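Local structure of uncharacterized protein (Vanderwaltozyma polyspora, 5THE) at residues E98-M103 against G121-I126; L256-E261 against Y291-T296; Y302-G307 against C504-G509; L319-L324 against P371-G376. The protein is a budding-yeast Argonaute that probably binds RNA, represented here by its C-terminal lobe with the MID and PIWI domains. All blocks are in the same frame, centred on the assembly; numbering follows the deposited sequence.

Contact 1: E98-M103 against G121-I126; sequences ELDISM and GKPILI
Lys122 reaches from its loop to Asp100 on helix 95-111, while Pro123 beside it lies against Leu99 and Asp100. The lysine's CB starts away from the helix, with CG anti to the backbone N (chi1 -173°). The chain then bends once, at chi2 (67°), and runs straight to its end. This brings CD to 4.1 Å from Asp100 OD1, and CE to 3.7 Å from Asp100 OD2. NZ completes a salt bridge to Asp100 OD2; the modelled 2.5 Å between these two atoms is very short, and the exact length is doubtful. The two side chains lie roughly perpendicular, and NZ also pairs with Glu96, one helical turn before Asp100. The parallel sheet with flanking helices is that of the Rossmann-like MID domain: strand 77-85 leads into helix 95-111, and strand 124-127 returns to pair with strand 77-85. Pro123 lies just ahead of that returning strand. Its CD is 3.2 Å from Asp100 OD1, so OD1 rests at the proline ring while OD2 takes the lysine. On the buried side, Leu99 CD2 meets Pro123 CB at 3.5 Å, the leucine and the ring running antiparallel past one another.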
loop_
_atom_site.group_PDB
_atom_site.type_symbol
_atom_site.label_atom_id
_atom_site.label_comp_id
_atom_site.label_asym_id
_atom_site.label_seq_id
_atom_site.Cartn_x
_atom_site.Cartn_y
_atom_site.Cartn_z
ATOM N N GLU A 98 -32.984 -4.288 -4.734
ATOM C CA GLU A 98 -31.947 -4.832 -3.869
ATOM C C GLU A 98 -30.721 -3.929 -3.848
ATOM O O GLU A 98 -30.111 -3.725 -2.792
ATOM C CB GLU A 98 -31.584 -6.249 -4.302
ATOM C CG GLU A 98 -32.483 -7.306 -3.667
ATOM C CD GLU A 98 -32.191 -8.718 -4.152
ATOM O OE1 GLU A 98 -31.190 -8.917 -4.873
ATOM O OE2 GLU A 98 -32.973 -9.630 -3.810
ATOM N N LEU A 99 -30.369 -3.347 -4.992
ATOM C CA LEU A 99 -29.237 -2.430 -5.023
ATOM C C LEU A 99 -29.552 -1.133 -4.285
ATOM O O LEU A 99 -28.700 -0.614 -3.568
ATOM C CB LEU A 99 -28.821 -2.154 -6.467
ATOM C CG LEU A 99 -27.646 -1.200 -6.696
ATOM C CD1 LEU A 99 -26.420 -1.633 -5.884
ATOM C CD2 LEU A 99 -27.324 -1.148 -8.198
ATOM N N ASP A 100 -30.771 -0.598 -4.441
ATOM C CA ASP A 100 -31.187 0.560 -3.650
ATOM C C ASP A 100 -31.076 0.283 -2.159
ATOM O O ASP A 100 -30.579 1.119 -1.385
ATOM C CB ASP A 100 -32.623 0.944 -3.995
ATOM C CG ASP A 100 -32.738 1.531 -5.370
ATOM O OD1 ASP A 100 -31.784 2.227 -5.783
ATOM O OD2 ASP A 100 -33.763 1.293 -6.041
ATOM N N ILE A 101 -31.562 -0.881 -1.736
ATOM C CA ILE A 101 -31.498 -1.250 -0.327
ATOM C C ILE A 101 -30.045 -1.330 0.135
ATOM O O ILE A 101 -29.683 -0.805 1.195
ATOM C CB ILE A 101 -32.256 -2.569 -0.098
ATOM C CG1 ILE A 101 -33.758 -2.309 -0.264
ATOM C CG2 ILE A 101 -31.931 -3.146 1.269
ATOM C CD1 ILE A 101 -34.585 -3.547 -0.514
ATOM N N SER A 102 -29.186 -1.970 -0.662
ATOM C CA SER A 102 -27.783 -2.103 -0.272
ATOM C C SER A 102 -27.094 -0.746 -0.199
ATOM O O SER A 102 -26.266 -0.517 0.686
ATOM C CB SER A 102 -27.049 -3.020 -1.247
ATOM O OG SER A 102 -27.461 -4.356 -1.064
ATOM N N MET A 103 -27.426 0.165 -1.121
ATOM C CA MET A 103 -26.831 1.495 -1.102
ATOM C C MET A 103 -27.259 2.261 0.139
ATOM O O MET A 103 -26.466 3.009 0.726
ATOM C CB MET A 103 -27.232 2.269 -2.362
ATOM C CG MET A 103 -26.601 1.738 -3.649
ATOM S SD MET A 103 -24.800 1.738 -3.583
ATOM C CE MET A 103 -24.472 3.492 -3.796
ATOM N N GLY A 121 -28.976 9.581 -5.738
ATOM C CA GLY A 121 -28.915 9.345 -7.168
ATOM C C GLY A 121 -29.263 7.907 -7.510
ATOM O O GLY A 121 -28.693 6.978 -6.931
ATOM N N LYS A 122 -30.209 7.712 -8.425
ATOM C CA LYS A 122 -30.632 6.368 -8.797
ATOM C C LYS A 122 -29.464 5.587 -9.407
ATOM O O LYS A 122 -28.705 6.135 -10.216
ATOM C CB LYS A 122 -31.786 6.444 -9.800
ATOM C CG LYS A 122 -32.421 5.110 -10.135
ATOM C CD LYS A 122 -33.147 4.528 -8.919
ATOM C CE LYS A 122 -33.778 3.174 -9.246
ATOM N NZ LYS A 122 -34.431 2.536 -8.065
ATOM N N PRO A 123 -29.291 4.313 -9.044
ATOM C CA PRO A 123 -28.259 3.490 -9.693
ATOM C C PRO A 123 -28.463 3.384 -11.199
ATOM O O PRO A 123 -29.587 3.337 -11.703
ATOM C CB PRO A 123 -28.423 2.121 -9.018
ATOM C CG PRO A 123 -28.952 2.450 -7.660
ATOM C CD PRO A 123 -29.876 3.639 -7.874
ATOM N N ILE A 124 -27.351 3.323 -11.918
ATOM C CA ILE A 124 -27.353 3.307 -13.375
ATOM C C ILE A 124 -26.890 1.943 -13.855
ATOM O O ILE A 124 -25.860 1.430 -13.399
ATOM C CB ILE A 124 -26.460 4.418 -13.940
ATOM C CG1 ILE A 124 -27.052 5.779 -13.574
ATOM C CG2 ILE A 124 -26.276 4.231 -15.438
ATOM C CD1 ILE A 124 -26.160 6.917 -13.929
ATOM N N LEU A 125 -27.642 1.365 -14.783
ATOM C CA LEU A 125 -27.339 0.061 -15.348
ATOM C C LEU A 125 -26.599 0.239 -16.666
ATOM O O LEU A 125 -27.052 0.978 -17.545
ATOM C CB LEU A 125 -28.623 -0.748 -15.558
ATOM C CG LEU A 125 -28.448 -2.101 -16.258
ATOM C CD1 LEU A 125 -27.587 -3.026 -15.425
ATOM C CD2 LEU A 125 -29.801 -2.768 -16.535
ATOM N N ILE A 126 -25.459 -0.429 -16.797
ATOM C CA ILE A 126 -24.677 -0.415 -18.031
ATOM C C ILE A 126 -24.546 -1.843 -18.546
ATOM O O ILE A 126 -23.952 -2.704 -17.880
ATOM C CB ILE A 126 -23.299 0.230 -17.823
ATOM C CG1 ILE A 126 -23.476 1.725 -17.540
ATOM C CG2 ILE A 126 -22.403 -0.032 -19.024
ATOM C CD1 ILE A 126 -22.301 2.570 -17.912
#

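Contact 2: L256-E261 against Y291-T296; sequences LLIDKE and YDDKFT
Leu257 and Phe295 form the larger part of a small, apolar, partly buried contact in the PIWI domain. It joins the chain around the weakly bonded strand 258-259 to the loop between strands 282-289 and 300-305. Leu257 CD1 sits over the middle of the phenylalanine ring, 4.1 Å from the centroid of Phe295 and 9° off the ring normal, a CH-pi contact. Leu257 CB, on the same side of the ring plane but displaced outward past CZ, comes to 3.5 Å from Phe295 CZ. In Leu257 CG lies beside the backbone N (chi1 -76°), which lets one branch reach over the ring centre. The opposite face is covered from within its own loop by the carbonyl of Asp292, whose O stands 3.4 Å above the plane of the Phe295 ring. In the RNase H-like fold of this domain, strand 264-274 pairs with both strands 258-259 and 282-289; its Pro265 and Val268 also touch Phe295. The loop is shaped by an Asx turn: Asp292 OD1 accepts from Lys294 N at 2.9 Å, the donor lying well above the carboxylate plane, with a weak second bond from Phe295 N. Alongside, Ile258 CD1 reaches Asp293 CB at 3.8 Å. That end of the contact thus uses the aspartate's methylene, and Pro265 packs on the same residue.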
loop_
_atom_site.group_PDB
_atom_site.type_symbol
_atom_site.label_atom_id
_atom_site.label_comp_id
_atom_site.label_asym_id
_atom_site.label_seq_id
_atom_site.Cartn_x
_atom_site.Cartn_y
_atom_site.Cartn_z
ATOM N N LEU A 256 9.352 8.620 15.893
ATOM C CA LEU A 256 10.387 7.775 15.318
ATOM C C LEU A 256 10.694 8.158 13.881
ATOM O O LEU A 256 11.829 8.009 13.423
ATOM C CB LEU A 256 9.940 6.319 15.390
ATOM C CG LEU A 256 11.059 5.290 15.445
ATOM C CD1 LEU A 256 11.825 5.400 16.755
ATOM C CD2 LEU A 256 10.457 3.910 15.269
ATOM N N LEU A 257 9.699 8.652 13.149
ATOM C CA LEU A 257 9.877 8.994 11.747
ATOM C C LEU A 257 9.957 10.499 11.528
ATOM O O LEU A 257 9.657 10.979 10.431
ATOM C CB LEU A 257 8.748 8.379 10.917
ATOM C CG LEU A 257 8.899 6.867 10.681
ATOM C CD1 LEU A 257 7.636 6.264 10.108
ATOM C CD2 LEU A 257 10.078 6.622 9.750
ATOM N N ILE A 258 10.351 11.254 12.552
ATOM C CA ILE A 258 10.517 12.699 12.442
ATOM C C ILE A 258 11.975 13.039 12.709
ATOM O O ILE A 258 12.560 12.591 13.703
ATOM C CB ILE A 258 9.571 13.454 13.393
ATOM C CG1 ILE A 258 8.121 13.248 12.924
ATOM C CG2 ILE A 258 9.903 14.960 13.438
ATOM C CD1 ILE A 258 7.100 13.917 13.802
ATOM N N ASP A 259 12.571 13.789 11.791
ATOM C CA ASP A 259 13.941 14.255 11.961
ATOM C C ASP A 259 13.950 15.281 13.087
ATOM O O ASP A 259 13.366 16.355 12.948
ATOM C CB ASP A 259 14.431 14.859 10.652
ATOM C CG ASP A 259 15.877 15.334 10.707
ATOM O OD1 ASP A 259 16.428 15.537 11.813
ATOM O OD2 ASP A 259 16.463 15.515 9.611
ATOM N N LYS A 260 14.616 14.956 14.196
ATOM C CA LYS A 260 14.596 15.841 15.357
ATOM C C LYS A 260 15.264 17.176 15.074
ATOM O O LYS A 260 14.838 18.197 15.618
ATOM C CB LYS A 260 15.266 15.173 16.557
ATOM C CG LYS A 260 14.607 13.873 16.994
ATOM C CD LYS A 260 13.082 13.982 16.966
ATOM C CE LYS A 260 12.404 12.676 17.383
ATOM N NZ LYS A 260 12.798 11.515 16.528
ATOM N N GLU A 261 16.298 17.203 14.226
ATOM C CA GLU A 261 17.034 18.454 14.034
ATOM C C GLU A 261 16.204 19.484 13.272
ATOM O O GLU A 261 16.233 20.677 13.596
ATOM C CB GLU A 261 18.354 18.184 13.313
ATOM C CG GLU A 261 19.304 17.228 14.058
ATOM C CD GLU A 261 19.692 17.675 15.458
ATOM O OE1 GLU A 261 20.254 18.774 15.602
ATOM O OE2 GLU A 261 19.436 16.921 16.423
ATOM N N TYR A 291 3.845 12.160 2.743
ATOM C CA TYR A 291 4.021 13.602 2.678
ATOM C C TYR A 291 3.827 14.351 3.985
ATOM O O TYR A 291 3.940 15.578 3.967
ATOM C CB TYR A 291 3.102 14.221 1.607
ATOM C CG TYR A 291 1.606 14.025 1.775
ATOM C CD1 TYR A 291 0.929 14.480 2.906
ATOM C CD2 TYR A 291 0.862 13.445 0.767
ATOM C CE1 TYR A 291 -0.441 14.330 3.024
ATOM C CE2 TYR A 291 -0.505 13.304 0.877
ATOM C CZ TYR A 291 -1.146 13.744 2.003
ATOM O OH TYR A 291 -2.504 13.578 2.097
ATOM N N ASP A 292 3.550 13.687 5.108
ATOM C CA ASP A 292 3.528 14.413 6.371
ATOM C C ASP A 292 3.901 13.459 7.502
ATOM O O ASP A 292 4.370 12.338 7.271
ATOM C CB ASP A 292 2.180 15.114 6.593
ATOM C CG ASP A 292 1.006 14.156 6.726
ATOM O OD1 ASP A 292 1.194 12.944 6.948
ATOM O OD2 ASP A 292 -0.139 14.646 6.610
ATOM N N ASP A 293 3.679 13.907 8.732
ATOM C CA ASP A 293 4.060 13.136 9.904
ATOM C C ASP A 293 2.989 12.138 10.331
ATOM O O ASP A 293 3.135 11.507 11.376
ATOM C CB ASP A 293 4.428 14.083 11.060
ATOM C CG ASP A 293 3.257 14.939 11.543
ATOM O OD1 ASP A 293 2.165 14.911 10.942
ATOM O OD2 ASP A 293 3.449 15.662 12.540
ATOM N N LYS A 294 1.929 11.964 9.544
ATOM C CA LYS A 294 0.930 10.941 9.844
ATOM C C LYS A 294 1.102 9.667 9.023
ATOM O O LYS A 294 0.676 8.598 9.472
ATOM C CB LYS A 294 -0.483 11.503 9.631
ATOM C CG LYS A 294 -0.786 12.736 10.466
ATOM C CD LYS A 294 -0.449 12.476 11.942
ATOM C CE LYS A 294 -0.700 13.707 12.816
ATOM N NZ LYS A 294 -0.374 13.398 14.248
ATOM N N PHE A 295 1.698 9.757 7.826
ATOM C CA PHE A 295 2.044 8.590 7.000
ATOM C C PHE A 295 0.811 7.789 6.598
ATOM O O PHE A 295 0.853 6.572 6.400
ATOM C CB PHE A 295 3.076 7.717 7.704
ATOM C CG PHE A 295 4.289 8.486 8.099
ATOM C CD1 PHE A 295 5.292 8.740 7.167
ATOM C CD2 PHE A 295 4.391 9.025 9.376
ATOM C CE1 PHE A 295 6.408 9.478 7.521
ATOM C CE2 PHE A 295 5.504 9.793 9.752
ATOM C CZ PHE A 295 6.513 10.022 8.836
ATOM N N THR A 296 -0.274 8.503 6.434
ATOM C CA THR A 296 -1.580 7.961 6.122
ATOM C C THR A 296 -1.857 7.946 4.627
ATOM O O THR A 296 -2.719 7.186 4.156
ATOM C CB THR A 296 -2.589 8.825 6.882
ATOM O OG1 THR A 296 -2.872 8.217 8.159
ATOM C CG2 THR A 296 -3.801 9.058 6.091
#

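Contact 3: Y302-G307 against C504-G509; sequences YMLQDG and CFFKAG
Tyr302 and Phe505 form the tighter part of a buried contact between strand 300-305 and helix 490-515 of the PIWI domain. The tyrosine approaches with its outer end: OH lies 3.5 Å from Phe505 CD2, and CZ 3.9 Å from that same carbon. Tyr302 CE2 stands in the plane of the Phe505 ring, at its edge, 4.0 Å from Phe505 CE2. The planes are inclined at 57° with centroids 5.9 Å apart, an oblique aromatic pair. Tyr302 takes the first torsion in which CG falls between the backbone N and the carbonyl carbon (chi1 56°), and its ring extends from the strand to the helix.

Two residues along the strand, the packing is slacker. A single methyl, Leu304 CD1, touches Phe506 at CE2 and CD2, 4.0 Å from each, the leucine coming crosswise to the phenylalanine side chain. Ile284 of the neighbouring strand 282-289 touches both Leu304 and Phe506, and Phe506 also meets the ring of Phe510. Beyond Gln305 the chain turns a corner, and exposed Asp306 there forms a salt bridge with Lys531.

The sheet and covering helix belong to the RNase H-like core. No hydrogen bond crosses between the two segments; the buried tyrosine hydroxyl is satisfied by the carbonyl of Pro536. Phe505 therefore meets the tyrosine through van der Waals and aromatic contacts, and the polar bond ties the strand to the C-terminal segment instead.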
loop_
_atom_site.group_PDB
_atom_site.type_symbol
_atom_site.label_atom_id
_atom_site.label_comp_id
_atom_site.label_asym_id
_atom_site.label_seq_id
_atom_site.Cartn_x
_atom_site.Cartn_y
_atom_site.Cartn_z
ATOM N N TYR A 302 4.071 5.760 -11.497
ATOM C CA TYR A 302 4.587 4.555 -12.129
ATOM C C TYR A 302 5.232 4.935 -13.459
ATOM O O TYR A 302 4.977 6.007 -14.009
ATOM C CB TYR A 302 3.482 3.507 -12.365
ATOM C CG TYR A 302 2.353 4.070 -13.177
ATOM C CD1 TYR A 302 2.467 4.220 -14.565
ATOM C CD2 TYR A 302 1.180 4.480 -12.564
ATOM C CE1 TYR A 302 1.438 4.774 -15.308
ATOM C CE2 TYR A 302 0.151 5.029 -13.297
ATOM C CZ TYR A 302 0.278 5.176 -14.660
ATOM O OH TYR A 302 -0.771 5.728 -15.362
ATOM N N MET A 303 6.055 4.035 -13.986
ATOM C CA MET A 303 6.595 4.218 -15.324
ATOM C C MET A 303 6.901 2.854 -15.920
ATOM O O MET A 303 7.083 1.863 -15.205
ATOM C CB MET A 303 7.857 5.087 -15.319
ATOM C CG MET A 303 8.987 4.473 -14.526
ATOM S SD MET A 303 10.392 5.590 -14.495
ATOM C CE MET A 303 11.513 4.663 -13.497
ATOM N N LEU A 304 6.927 2.815 -17.245
ATOM C CA LEU A 304 7.324 1.616 -17.962
ATOM C C LEU A 304 8.843 1.523 -17.949
ATOM O O LEU A 304 9.524 2.514 -18.221
ATOM C CB LEU A 304 6.805 1.667 -19.399
ATOM C CG LEU A 304 6.848 0.343 -20.151
ATOM C CD1 LEU A 304 5.909 -0.664 -19.500
ATOM C CD2 LEU A 304 6.482 0.556 -21.610
ATOM N N GLN A 305 9.373 0.349 -17.614
ATOM C CA GLN A 305 10.817 0.152 -17.653
ATOM C C GLN A 305 11.304 0.105 -19.099
ATOM O O GLN A 305 10.522 0.084 -20.053
ATOM C CB GLN A 305 11.205 -1.136 -16.935
ATOM C CG GLN A 305 10.982 -1.109 -15.435
ATOM C CD GLN A 305 12.216 -0.648 -14.695
ATOM O OE1 GLN A 305 12.475 0.554 -14.580
ATOM N NE2 GLN A 305 12.995 -1.601 -14.197
ATOM N N ASP A 306 12.631 0.023 -19.254
ATOM C CA ASP A 306 13.271 0.092 -20.562
ATOM C C ASP A 306 13.225 -1.219 -21.333
ATOM O O ASP A 306 13.324 -1.194 -22.561
ATOM C CB ASP A 306 14.728 0.531 -20.404
ATOM C CG ASP A 306 14.856 2.002 -20.070
ATOM O OD1 ASP A 306 13.965 2.775 -20.468
ATOM O OD2 ASP A 306 15.846 2.387 -19.412
ATOM N N GLY A 307 13.085 -2.357 -20.653
ATOM C CA GLY A 307 13.088 -3.641 -21.312
ATOM C C GLY A 307 12.361 -4.697 -20.506
ATOM O O GLY A 307 11.926 -4.458 -19.372
ATOM N N CYS A 504 -2.892 -3.144 -14.833
ATOM C CA CYS A 504 -4.246 -2.984 -15.374
ATOM C C CYS A 504 -4.264 -2.010 -16.543
ATOM O O CYS A 504 -4.849 -2.292 -17.596
ATOM C CB CYS A 504 -5.204 -2.481 -14.291
ATOM S SG CYS A 504 -5.458 -3.608 -12.934
ATOM N N PHE A 505 -3.648 -0.836 -16.359
ATOM C CA PHE A 505 -3.652 0.170 -17.413
ATOM C C PHE A 505 -2.940 -0.351 -18.654
ATOM O O PHE A 505 -3.428 -0.187 -19.777
ATOM C CB PHE A 505 -2.978 1.458 -16.934
ATOM C CG PHE A 505 -3.633 2.099 -15.745
ATOM C CD1 PHE A 505 -4.975 1.900 -15.468
ATOM C CD2 PHE A 505 -2.888 2.921 -14.905
ATOM C CE1 PHE A 505 -5.572 2.508 -14.368
ATOM C CE2 PHE A 505 -3.474 3.542 -13.807
ATOM C CZ PHE A 505 -4.822 3.335 -13.542
ATOM N N PHE A 506 -1.767 -0.973 -18.466
ATOM C CA PHE A 506 -1.017 -1.508 -19.598
ATOM C C PHE A 506 -1.849 -2.535 -20.355
ATOM O O PHE A 506 -1.961 -2.481 -21.589
ATOM C CB PHE A 506 0.290 -2.129 -19.105
ATOM C CG PHE A 506 1.163 -2.684 -20.209
ATOM C CD1 PHE A 506 0.890 -3.916 -20.785
ATOM C CD2 PHE A 506 2.273 -1.983 -20.642
ATOM C CE1 PHE A 506 1.690 -4.425 -21.785
ATOM C CE2 PHE A 506 3.078 -2.492 -21.640
ATOM C CZ PHE A 506 2.785 -3.708 -22.212
ATOM N N LYS A 507 -2.467 -3.456 -19.612
ATOM C CA LYS A 507 -3.226 -4.548 -20.213
ATOM C C LYS A 507 -4.492 -4.055 -20.908
ATOM O O LYS A 507 -4.875 -4.595 -21.955
ATOM C CB LYS A 507 -3.568 -5.587 -19.143
ATOM C CG LYS A 507 -2.395 -6.476 -18.759
ATOM C CD LYS A 507 -2.700 -7.310 -17.504
ATOM C CE LYS A 507 -4.015 -8.061 -17.619
ATOM N NZ LYS A 507 -3.930 -9.205 -18.560
ATOM N N ALA A 508 -5.171 -3.054 -20.342
ATOM C CA ALA A 508 -6.421 -2.590 -20.942
ATOM C C ALA A 508 -6.213 -1.940 -22.307
ATOM O O ALA A 508 -7.158 -1.866 -23.098
ATOM C CB ALA A 508 -7.126 -1.598 -20.018
ATOM N N GLY A 509 -5.010 -1.459 -22.594
ATOM C CA GLY A 509 -4.767 -0.784 -23.854
ATOM C C GLY A 509 -3.876 -1.580 -24.781
ATOM O O GLY A 509 -3.580 -1.146 -25.897
#

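Contact 4: L319-L324 against P371-G376; sequences LMLNRL and PQLNGG
Leu373, in the last turn of helix 351-373, packs against Leu324 and Leu321 of helix 320-329. This is a helix-to-helix contact of the RNase H-like PIWI domain, made at the end of the longer helix. One methyl does nearly all the work: Leu373 CD1 comes to 3.6 Å from Leu324 CB and 4.4 Å from Leu321 CD1, resting on Leu324 CB, with Leu321, three residues earlier, only loosely beside it.

Two of the three leucines share a conformation and Leu321 departs from it. In Leu373, with CG anti to the carbonyl carbon (chi1 -57°) and CD1 extended from it, the methyl reaches the other helix. Leu324 is folded in the same way, yet presents its CB to the methyl. In Leu321 CG swings anti to the backbone N instead (chi1 174°); its CB does not point straight at the partner helix, but its tip comes nearer. Phe369, a turn earlier on helix 351-373, touches both Leu321 and Leu324, and Val366 also packs on Leu324, so the leucine pair is covered by more of the long helix than its final turn.

After Leu373 the helix stops. The carbonyl O of Leu373 accepts from NE2 of Gln328 on helix 320-329, a polar link between the two helices beside the apolar one. Gly375 and Gly376 both have positive phi, taking the chain away from the helix. Asn374 places its CG between backbone N and carbonyl carbon (chi1 63°), and its OD1 accepts from Asn377 N and, weakly, from Gly376 N at 3.0 Å.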
loop_
_atom_site.group_PDB
_atom_site.type_symbol
_atom_site.label_atom_id
_atom_site.label_comp_id
_atom_site.label_asym_id
_atom_site.label_seq_id
_atom_site.Cartn_x
_atom_site.Cartn_y
_atom_site.Cartn_z
ATOM N N LEU A 319 11.027 9.757 -10.834
ATOM C CA LEU A 319 9.785 9.716 -10.062
ATOM C C LEU A 319 9.872 10.476 -8.743
ATOM O O LEU A 319 8.855 10.593 -8.046
ATOM C CB LEU A 319 9.393 8.262 -9.792
ATOM C CG LEU A 319 9.307 7.359 -11.022
ATOM C CD1 LEU A 319 8.833 5.970 -10.651
ATOM C CD2 LEU A 319 8.380 7.979 -12.043
ATOM N N MET A 320 11.044 10.998 -8.379
ATOM C CA MET A 320 11.165 11.701 -7.113
ATOM C C MET A 320 10.523 13.078 -7.149
ATOM O O MET A 320 10.142 13.582 -6.092
ATOM C CB MET A 320 12.636 11.822 -6.713
ATOM C CG MET A 320 13.231 10.530 -6.185
ATOM S SD MET A 320 12.530 10.037 -4.581
ATOM C CE MET A 320 12.837 11.476 -3.539
ATOM N N LEU A 321 10.379 13.685 -8.331
ATOM C CA LEU A 321 9.961 15.083 -8.407
ATOM C C LEU A 321 8.618 15.300 -7.716
ATOM O O LEU A 321 8.466 16.216 -6.896
ATOM C CB LEU A 321 9.899 15.543 -9.865
ATOM C CG LEU A 321 9.345 16.952 -10.141
ATOM C CD1 LEU A 321 10.077 18.030 -9.336
ATOM C CD2 LEU A 321 9.386 17.283 -11.623
ATOM N N ASN A 322 7.639 14.450 -8.020
ATOM C CA ASN A 322 6.332 14.576 -7.381
ATOM C C ASN A 322 6.376 14.218 -5.906
ATOM O O ASN A 322 5.625 14.798 -5.116
ATOM C CB ASN A 322 5.303 13.701 -8.096
ATOM C CG ASN A 322 4.921 14.263 -9.434
ATOM O OD1 ASN A 322 5.084 15.455 -9.666
ATOM N ND2 ASN A 322 4.425 13.413 -10.328
ATOM N N ARG A 323 7.205 13.247 -5.510
ATOM C CA ARG A 323 7.349 12.984 -4.079
ATOM C C ARG A 323 7.765 14.253 -3.350
ATOM O O ARG A 323 7.229 14.571 -2.281
ATOM C CB ARG A 323 8.370 11.872 -3.821
ATOM C CG ARG A 323 8.325 10.710 -4.820
ATOM C CD ARG A 323 7.224 9.719 -4.492
ATOM N NE ARG A 323 5.871 10.245 -4.677
ATOM C CZ ARG A 323 5.323 10.462 -5.868
ATOM N NH1 ARG A 323 6.032 10.225 -6.963
ATOM N NH2 ARG A 323 4.084 10.922 -5.967
ATOM N N LEU A 324 8.703 15.006 -3.932
ATOM C CA LEU A 324 9.166 16.231 -3.283
ATOM C C LEU A 324 8.101 17.317 -3.327
ATOM O O LEU A 324 7.868 18.002 -2.326
ATOM C CB LEU A 324 10.447 16.724 -3.948
ATOM C CG LEU A 324 11.693 15.845 -3.808
ATOM C CD1 LEU A 324 12.855 16.468 -4.567
ATOM C CD2 LEU A 324 12.028 15.684 -2.356
ATOM N N PRO A 371 16.707 22.184 -5.702
ATOM C CA PRO A 371 16.895 23.617 -5.990
ATOM C C PRO A 371 15.790 24.212 -6.834
ATOM O O PRO A 371 15.488 25.400 -6.670
ATOM C CB PRO A 371 18.243 23.659 -6.719
ATOM C CG PRO A 371 18.961 22.449 -6.198
ATOM C CD PRO A 371 17.890 21.397 -6.087
ATOM N N GLN A 372 15.174 23.426 -7.732
ATOM C CA GLN A 372 14.034 23.932 -8.486
ATOM C C GLN A 372 12.862 24.267 -7.568
ATOM O O GLN A 372 12.053 25.138 -7.894
ATOM C CB GLN A 372 13.601 22.914 -9.543
ATOM C CG GLN A 372 14.697 22.502 -10.522
ATOM C CD GLN A 372 14.267 21.353 -11.425
ATOM O OE1 GLN A 372 13.182 20.795 -11.265
ATOM N NE2 GLN A 372 15.119 20.995 -12.374
ATOM N N LEU A 373 12.764 23.601 -6.418
ATOM C CA LEU A 373 11.611 23.753 -5.539
ATOM C C LEU A 373 11.870 24.613 -4.306
ATOM O O LEU A 373 10.920 25.188 -3.772
ATOM C CB LEU A 373 11.118 22.376 -5.069
ATOM C CG LEU A 373 10.731 21.342 -6.123
ATOM C CD1 LEU A 373 10.473 19.993 -5.458
ATOM C CD2 LEU A 373 9.495 21.811 -6.866
ATOM N N ASN A 374 13.109 24.705 -3.814
ATOM C CA ASN A 374 13.385 25.384 -2.549
ATOM C C ASN A 374 13.919 26.804 -2.743
ATOM O O ASN A 374 14.452 27.398 -1.792
ATOM C CB ASN A 374 14.367 24.554 -1.699
ATOM C CG ASN A 374 15.738 24.387 -2.369
ATOM O OD1 ASN A 374 16.064 25.092 -3.319
ATOM N ND2 ASN A 374 16.534 23.452 -1.876
ATOM N N GLY A 375 13.817 27.343 -3.957
ATOM C CA GLY A 375 14.316 28.667 -4.249
ATOM C C GLY A 375 15.768 28.723 -4.673
ATOM O O GLY A 375 16.354 29.815 -4.663
ATOM N N GLY A 376 16.366 27.581 -5.020
ATOM C CA GLY A 376 17.707 27.521 -5.557
ATOM C C GLY A 376 18.802 27.145 -4.579
ATOM O O GLY A 376 19.947 27.561 -4.769
#

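Overall arrangement
Contact 1 closes first along the chain and lies in the MID domain, its centre about 34 to 45 Å from those of the other three, which all fall in the PIWI domain. Contact 2 follows, then contact 3 opens, with contact 4 nested inside the long loop that contact 3 closes. Contacts 2 and 4 have centres about 18 Å apart without touching. Contacts 3 and 4 do touch, through Met303 SD and Leu319 CD2 at 4.0 Å, and strand 300-305 and helix 320-329 follow each other in the chain. The loop of contact 2 leads from strand 282-289 into strand 300-305, which carries contact 3. Contact 3 lies nearest the bound nucleic acid, about 7 Å between nearest atoms.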